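Local coordinates for protein SAM-dependent methyltransferase (Exiguobacterium sibiricum 255-15, PDB 3D2L) that probably transfers a methyl group from S-adenosylmethionine to an acceptor substrate, using a Rossmann-like methyltransferase domain, at residues S106-Q111 / D136-Y141; R199-P202 / T208-R211; T145-K150 / V174-T179. All coordinates share one frame; numbering follows the deposited sequence. Where two conformers were deposited one is given.

Contact 1 (S106-Q111 / D136-Y141); sequences SLNYLQ and DVHSPY
Asn108 lays its side-chain amide against Val137 and His138, where strand 131-138 of the methyltransferase sheet runs out toward helix 140-144. Its OD1 accepts the backbone N-H of His138 over 3.0 Å between His138 N and Asn108 OD1. The bond is fairly straight at the hydrogen (162°), but the donor stands 29° off the carbonyl plane. With chi1 at -68°, CG of Asn108 lies beside its own backbone N and anti to the carbonyl carbon, which carries the amide from the 3-10 turn 107-109 across to the strand. There it meets Val137 at about a right angle, and the packing is close: Asn108 OD1 sits 3.2 Å from Val137 CB, while CG1 of the valine comes to the amide carbon at a slant, 3.8 Å from Asn108 CG. The same oxygen approaches the His138 imidazole obliquely, 3.6 Å from His138 CD2, and His138 NE2 is held by Gln198.

Contact is looser toward Leu107, whose CD2 reaches Val137 CG1 only at 4.0 Å. Next to it a water replaces direct backbone contact, accepting from Leu107 N and donating to Asp136 O, the latter at 2.6 Å. Tyr206 of helix 203-212 packs on Leu107, Asn108 and Val137. Because Asn108 ND2 donates to Arg199 O while OD1 accepts from His138 N, both ends of this buried amide are matched, which fixes its flip state and bonds the loop after strand 97-102 to two other parts of the chain.

Contact 2 (R199-P202 / T208-R211); sequences RTYP and TWLR
An edge-to-face (T-shaped) aromatic pair links the loop that leaves strand 189-199 with helix 203-212, the helix that precedes strand 215-222 of the Rossmann-like methyltransferase sheet. Trp209 is the edge and Tyr201 the face. The planes of the tyrosine ring and of the six-membered ring of the tryptophan stand at 80°, and the centroids of these two rings are 4.8 Å apart. Both side chains start toward the opposite segment, and their length spans a wide backbone gap, for even the nearest pair of CA atoms, Tyr201 CA and Trp209 CA, is 11.0 Å apart. Chi1 of -70° swings the Trp209 side chain out from the helix, and chi2 of -30° turns the indole until its six-membered ring leads toward the tyrosine.

Pro202 occupies the N-cap position of the helix, so Tyr201 lies just ahead of its first turn and Trp209 well along it. Trp209 also packs on Glu113, Val116 and Phe120 of helix 113-126, and Tyr201 touches Glu113, so the pair lies where the two helices and the loop come together. The neighbouring Leu210 turns to the sheet instead, touching Leu133, Phe135, Phe215 and Val217.

At the far end of the tyrosine, its OH lies over the centre of the flat Arg199 guanidinium, 3.1 Å above that plane; the angle is too poor for a hydrogen bond, and Arg199 NH1 donates to Gln111 O. On the ring itself, CZ3 of Trp209 comes 3.7 Å from Tyr201 CD1, while the neighbouring Trp209 CH2 sits over the centre of the tyrosine ring, 3.6 Å from Tyr201 CZ.

Contact 3 (T145-K150 / V174-T179); sequences TLFNGK and VVHELT
Residues 145-148 form a type I turn that brings the chain alongside the start of the 174-179 strand segment, with Phe147 CA 6.5 Å from Val174 CA. From this turn Phe147 reaches the strand in two ways. Its CB rests on a valine methyl, 3.6 Å from Val174 CG2, and beyond that its ring receives the edge of His176. CE1 of the imidazole stands over the centre of the phenyl face, 3.8 Å from Phe147 CE1, and the two planes make an angle of 76°. Gln198 OE1 is hydrogen-bonded to His176 NE2, which restrains the rotation of the imidazole beside the atom that touches the phenyl, and Trp163 meets the imidazole as well. With an alanine at Phe147 the CB contact to Val174 would remain, but the edge of His176 is likely to lose the face it points into and a gap to open where the ring lay.

The turn carries its own clasp. Lys150 folds back so that its NZ donates to Thr145 O at 3.0 Å, while Asn148 N reaches the same oxygen from the opposite face of the carbonyl plane, at 3.1 Å from Asn148 N to Thr145 O. Gly149, with positive phi, and Lys150 both face Ala165: this is a classic G1 beta bulge, with which the chain enters edge strand 150-155 of the four-stranded antiparallel sheet.

Overall arrangement
From the N terminus, contact 1 comes first: it closes a loop over helix 113-126 and most of strand 131-138, within the methyltransferase sheet. Helix 140-144 then leads into contact 3, which closes over the first two strands of the four-stranded antiparallel sheet. Contact 2 closes last, spanning the first turns of helix 203-212 as the chain returns to the main sheet. The three loops follow in series, neither nesting nor crossing. In space, contact 1 lies between the others: 106-111 and 136-141 both bond to 199-202, and His138 packs on Phe147. Contacts 2 and 3, with centres about 22 Å apart, do not touch.

Contact 1 (S106-Q111 / D136-Y141)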
# COMPACT_ATOMS: atom_id res chain seq x y z
N SER A 106 2.48 1.06 0.15
CA SER A 106 1.76 2.30 -0.07
C SER A 106 2.29 3.42 0.83
O SER A 106 2.31 4.61 0.44
CB SER A 106 0.29 2.09 0.22
OG SER A 106 -0.40 3.24 -0.16
N LEU A 107 2.71 3.06 2.04
CA LEU A 107 3.23 4.07 2.98
C LEU A 107 4.47 4.69 2.44
O LEU A 107 4.78 5.86 2.73
CB LEU A 107 3.49 3.45 4.37
CG LEU A 107 3.74 4.50 5.47
CD1 LEU A 107 2.50 5.21 5.97
CD2 LEU A 107 4.47 3.79 6.61
N ASN A 108 5.22 3.93 1.63
CA ASN A 108 6.46 4.45 1.05
C ASN A 108 6.33 5.59 0.02
O ASN A 108 7.34 6.21 -0.34
CB ASN A 108 7.36 3.32 0.50
CG ASN A 108 7.93 2.45 1.58
OD1 ASN A 108 7.65 1.25 1.61
ND2 ASN A 108 8.64 3.03 2.53
N TYR A 109 5.13 5.89 -0.44
CA TYR A 109 4.90 6.98 -1.36
C TYR A 109 4.99 8.33 -0.65
O TYR A 109 5.15 9.33 -1.30
CB TYR A 109 3.58 6.84 -2.10
CG TYR A 109 3.64 5.72 -3.12
CD1 TYR A 109 4.28 5.87 -4.35
CD2 TYR A 109 3.00 4.53 -2.87
CE1 TYR A 109 4.33 4.79 -5.28
CE2 TYR A 109 3.04 3.47 -3.76
CZ TYR A 109 3.70 3.60 -4.95
OH TYR A 109 3.70 2.51 -5.78
N LEU A 110 4.94 8.33 0.69
CA LEU A 110 5.09 9.56 1.45
C LEU A 110 6.45 10.09 1.18
O LEU A 110 7.39 9.32 1.04
CB LEU A 110 4.88 9.33 2.94
CG LEU A 110 3.43 8.87 3.25
CD1 LEU A 110 3.24 8.57 4.75
CD2 LEU A 110 2.47 9.93 2.75
N GLN A 111 6.59 11.41 1.18
CA GLN A 111 7.85 12.01 0.80
C GLN A 111 8.72 12.54 1.91
O GLN A 111 9.93 12.62 1.73
CB GLN A 111 7.58 13.12 -0.23
CG GLN A 111 6.93 12.55 -1.50
CD GLN A 111 6.91 13.52 -2.67
OE1 GLN A 111 7.27 14.71 -2.53
NE2 GLN A 111 6.47 13.02 -3.83
N ASP A 136 3.23 -2.56 5.63
CA ASP A 136 4.46 -3.19 5.15
C ASP A 136 5.17 -2.19 4.25
O ASP A 136 4.53 -1.42 3.48
CB ASP A 136 4.19 -4.50 4.40
CG ASP A 136 3.21 -4.32 3.24
OD1 ASP A 136 1.99 -4.18 3.48
OD2 ASP A 136 3.69 -4.37 2.09
N VAL A 137 6.50 -2.19 4.37
CA VAL A 137 7.35 -1.23 3.65
C VAL A 137 8.59 -1.88 3.11
O VAL A 137 8.96 -2.98 3.52
CB VAL A 137 7.81 -0.03 4.57
CG1 VAL A 137 6.65 0.94 4.87
CG2 VAL A 137 8.46 -0.52 5.86
N HIS A 138 9.23 -1.20 2.16
CA HIS A 138 10.49 -1.65 1.64
C HIS A 138 11.55 -1.55 2.73
O HIS A 138 11.51 -0.66 3.56
CB HIS A 138 10.97 -0.77 0.46
CG HIS A 138 10.00 -0.70 -0.67
ND1 HIS A 138 9.42 -1.83 -1.22
CD2 HIS A 138 9.52 0.35 -1.39
CE1 HIS A 138 8.66 -1.48 -2.24
NE2 HIS A 138 8.70 -0.16 -2.36
N SER A 139 12.49 -2.49 2.70
CA SER A 139 13.62 -2.46 3.57
C SER A 139 14.66 -1.61 2.89
O SER A 139 14.59 -1.43 1.66
CB SER A 139 14.21 -3.85 3.69
OG SER A 139 14.61 -4.30 2.41
N PRO A 140 15.61 -1.05 3.67
CA PRO A 140 16.77 -0.35 3.09
C PRO A 140 17.52 -1.22 2.06
O PRO A 140 17.93 -0.72 1.01
CB PRO A 140 17.65 -0.07 4.31
CG PRO A 140 16.70 0.05 5.40
CD PRO A 140 15.65 -0.99 5.14
N TYR A 141 17.66 -2.52 2.33
CA TYR A 141 18.34 -3.45 1.42
C TYR A 141 17.70 -3.51 0.03
O TYR A 141 18.41 -3.54 -0.97
CB TYR A 141 18.36 -4.85 2.05
CG TYR A 141 19.04 -5.92 1.22
CD1 TYR A 141 20.43 -6.04 1.20
CD2 TYR A 141 18.29 -6.82 0.48
CE1 TYR A 141 21.04 -7.01 0.44
CE2 TYR A 141 18.91 -7.79 -0.29
CZ TYR A 141 20.27 -7.88 -0.30
OH TYR A 141 20.88 -8.85 -1.04
O HOH W 1 2.68 0.40 3.18

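Contact 2 (R199-P202 / T208-R211)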
# COMPACT_ATOMS: atom_id res chain seq x y z
N ARG A 199 10.16 6.32 -0.67
CA ARG A 199 11.20 6.51 0.28
C ARG A 199 10.94 5.62 1.50
O ARG A 199 9.79 5.41 1.95
CB ARG A 199 11.29 8.00 0.69
CG ARG A 199 12.36 8.32 1.70
CD ARG A 199 12.35 9.79 2.00
NE ARG A 199 13.39 10.13 2.96
CZ ARG A 199 13.57 11.34 3.43
NH1 ARG A 199 12.80 12.34 3.02
NH2 ARG A 199 14.55 11.55 4.30
N THR A 200 12.02 5.07 2.01
CA THR A 200 11.94 4.25 3.18
C THR A 200 12.98 4.69 4.21
O THR A 200 13.77 5.64 3.98
CB THR A 200 11.96 2.73 2.82
OG1 THR A 200 11.30 2.00 3.86
CG2 THR A 200 13.41 2.20 2.59
N TYR A 201 12.90 4.04 5.36
CA TYR A 201 13.72 4.30 6.52
C TYR A 201 14.07 2.97 7.20
O TYR A 201 13.37 1.93 6.98
CB TYR A 201 12.95 5.18 7.53
CG TYR A 201 12.49 6.49 6.94
CD1 TYR A 201 11.23 6.61 6.32
CD2 TYR A 201 13.32 7.61 6.97
CE1 TYR A 201 10.83 7.80 5.75
CE2 TYR A 201 12.90 8.82 6.45
CZ TYR A 201 11.66 8.90 5.82
OH TYR A 201 11.25 10.10 5.27
N PRO A 202 15.17 2.95 7.99
CA PRO A 202 15.43 1.76 8.79
C PRO A 202 14.21 1.47 9.69
O PRO A 202 13.54 2.39 10.13
CB PRO A 202 16.65 2.17 9.62
CG PRO A 202 17.35 3.19 8.79
CD PRO A 202 16.24 3.96 8.12
N THR A 208 10.14 4.28 16.21
CA THR A 208 10.15 5.53 16.99
C THR A 208 8.96 6.42 16.72
O THR A 208 8.36 6.96 17.63
CB THR A 208 11.45 6.32 16.70
OG1 THR A 208 12.55 5.56 17.18
CG2 THR A 208 11.43 7.66 17.41
N TRP A 209 8.64 6.60 15.45
CA TRP A 209 7.50 7.39 15.05
C TRP A 209 6.22 6.79 15.53
O TRP A 209 5.33 7.53 15.96
CB TRP A 209 7.46 7.57 13.52
CG TRP A 209 8.56 8.47 12.95
CD1 TRP A 209 9.17 9.52 13.56
CD2 TRP A 209 9.09 8.42 11.62
NE1 TRP A 209 10.08 10.10 12.71
CE2 TRP A 209 10.04 9.45 11.51
CE3 TRP A 209 8.88 7.57 10.53
CZ2 TRP A 209 10.77 9.66 10.35
CZ3 TRP A 209 9.58 7.79 9.38
CH2 TRP A 209 10.50 8.83 9.28
N LEU A 210 6.08 5.47 15.43
CA LEU A 210 4.89 4.80 15.95
C LEU A 210 4.70 5.08 17.44
O LEU A 210 3.61 5.42 17.86
CB LEU A 210 4.93 3.30 15.69
CG LEU A 210 4.63 2.89 14.24
CD1 LEU A 210 5.08 1.44 13.97
CD2 LEU A 210 3.13 3.15 13.87
N ARG A 211 5.76 4.92 18.23
CA ARG A 211 5.69 5.24 19.67
C ARG A 211 5.36 6.73 19.91
O ARG A 211 4.56 7.03 20.78
CB ARG A 211 7.00 4.86 20.34
CG ARG A 211 7.22 3.36 20.33
CD ARG A 211 8.61 3.03 20.84
NE ARG A 211 8.87 1.60 20.75
CZ ARG A 211 10.08 1.04 20.73
NH1 ARG A 211 11.18 1.77 20.78
NH2 ARG A 211 10.17 -0.28 20.67

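Contact 3 (T145-K150 / V174-T179)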
# COMPACT_ATOMS: atom_id res chain seq x y z
N THR A 145 19.31 -2.61 -3.68
CA THR A 145 19.47 -3.70 -4.66
C THR A 145 18.49 -3.64 -5.85
O THR A 145 18.87 -3.21 -6.94
CB THR A 145 19.41 -5.12 -3.98
OG1 THR A 145 18.13 -5.31 -3.37
CG2 THR A 145 20.54 -5.30 -2.93
N LEU A 146 17.23 -4.02 -5.62
CA LEU A 146 16.19 -4.11 -6.66
C LEU A 146 15.78 -2.78 -7.28
O LEU A 146 15.27 -2.75 -8.41
CB LEU A 146 14.94 -4.84 -6.13
CG LEU A 146 15.17 -6.30 -5.68
CD1 LEU A 146 13.93 -6.87 -5.02
CD2 LEU A 146 15.59 -7.16 -6.87
N PHE A 147 16.01 -1.68 -6.55
CA PHE A 147 15.68 -0.36 -7.06
C PHE A 147 16.92 0.46 -7.34
O PHE A 147 16.83 1.66 -7.49
CB PHE A 147 14.79 0.40 -6.08
CG PHE A 147 13.41 -0.23 -5.86
CD1 PHE A 147 12.75 -0.89 -6.89
CD2 PHE A 147 12.76 -0.05 -4.65
CE1 PHE A 147 11.47 -1.44 -6.68
CE2 PHE A 147 11.50 -0.57 -4.45
CZ PHE A 147 10.86 -1.25 -5.46
N ASN A 148 18.07 -0.21 -7.43
CA ASN A 148 19.36 0.45 -7.66
C ASN A 148 19.80 0.39 -9.14
O ASN A 148 20.75 -0.31 -9.49
CB ASN A 148 20.41 -0.20 -6.77
CG ASN A 148 21.67 0.64 -6.63
OD1 ASN A 148 21.83 1.69 -7.26
ND2 ASN A 148 22.57 0.19 -5.77
N GLY A 149 19.10 1.15 -9.98
CA GLY A 149 19.39 1.21 -11.42
C GLY A 149 18.96 -0.04 -12.18
O GLY A 149 19.74 -0.57 -12.98
N LYS A 150 17.76 -0.53 -11.90
CA LYS A 150 17.21 -1.71 -12.57
C LYS A 150 16.10 -1.37 -13.58
O LYS A 150 15.39 -0.38 -13.46
CB LYS A 150 16.64 -2.66 -11.54
CG LYS A 150 17.68 -3.19 -10.53
CD LYS A 150 18.80 -3.98 -11.22
CE LYS A 150 19.82 -4.59 -10.25
NZ LYS A 150 20.52 -3.56 -9.46
N VAL A 174 13.74 6.12 -4.07
CA VAL A 174 13.73 5.58 -5.42
C VAL A 174 12.80 6.44 -6.25
O VAL A 174 11.81 6.96 -5.73
CB VAL A 174 13.25 4.08 -5.46
CG1 VAL A 174 11.90 3.96 -4.85
CG2 VAL A 174 13.13 3.53 -6.88
N VAL A 175 13.18 6.64 -7.52
CA VAL A 175 12.38 7.31 -8.53
C VAL A 175 12.00 6.20 -9.51
O VAL A 175 12.87 5.55 -10.08
CB VAL A 175 13.17 8.42 -9.29
CG1 VAL A 175 12.30 9.07 -10.35
CG2 VAL A 175 13.69 9.47 -8.34
N HIS A 176 10.70 5.92 -9.64
CA HIS A 176 10.21 4.92 -10.59
C HIS A 176 9.73 5.64 -11.83
O HIS A 176 8.72 6.36 -11.76
CB HIS A 176 9.01 4.16 -10.02
CG HIS A 176 9.30 3.46 -8.74
ND1 HIS A 176 10.25 2.47 -8.62
CD2 HIS A 176 8.75 3.60 -7.51
CE1 HIS A 176 10.28 2.05 -7.37
NE2 HIS A 176 9.35 2.70 -6.68
N GLU A 177 10.43 5.48 -12.95
CA GLU A 177 10.02 6.09 -14.22
C GLU A 177 9.29 5.04 -15.00
O GLU A 177 9.89 4.08 -15.45
CB GLU A 177 11.21 6.62 -15.00
CG GLU A 177 11.91 7.76 -14.28
CD GLU A 177 11.20 9.09 -14.38
OE1 GLU A 177 9.99 9.12 -14.70
OE2 GLU A 177 11.88 10.12 -14.15
N LEU A 178 7.98 5.23 -15.12
CA LEU A 178 7.12 4.30 -15.82
C LEU A 178 6.68 4.83 -17.17
O LEU A 178 6.40 6.03 -17.32
CB LEU A 178 5.87 4.02 -15.01
CG LEU A 178 5.86 2.89 -13.98
CD1 LEU A 178 5.90 1.52 -14.69
CD2 LEU A 178 7.00 3.06 -13.03
N THR A 179 6.63 3.93 -18.15
CA THR A 179 6.07 4.23 -19.47
C THR A 179 5.11 3.08 -19.77
O THR A 179 5.52 1.94 -19.72
CB THR A 179 7.12 4.34 -20.56
OG1 THR A 179 7.88 5.54 -20.36
CG2 THR A 179 6.47 4.44 -21.99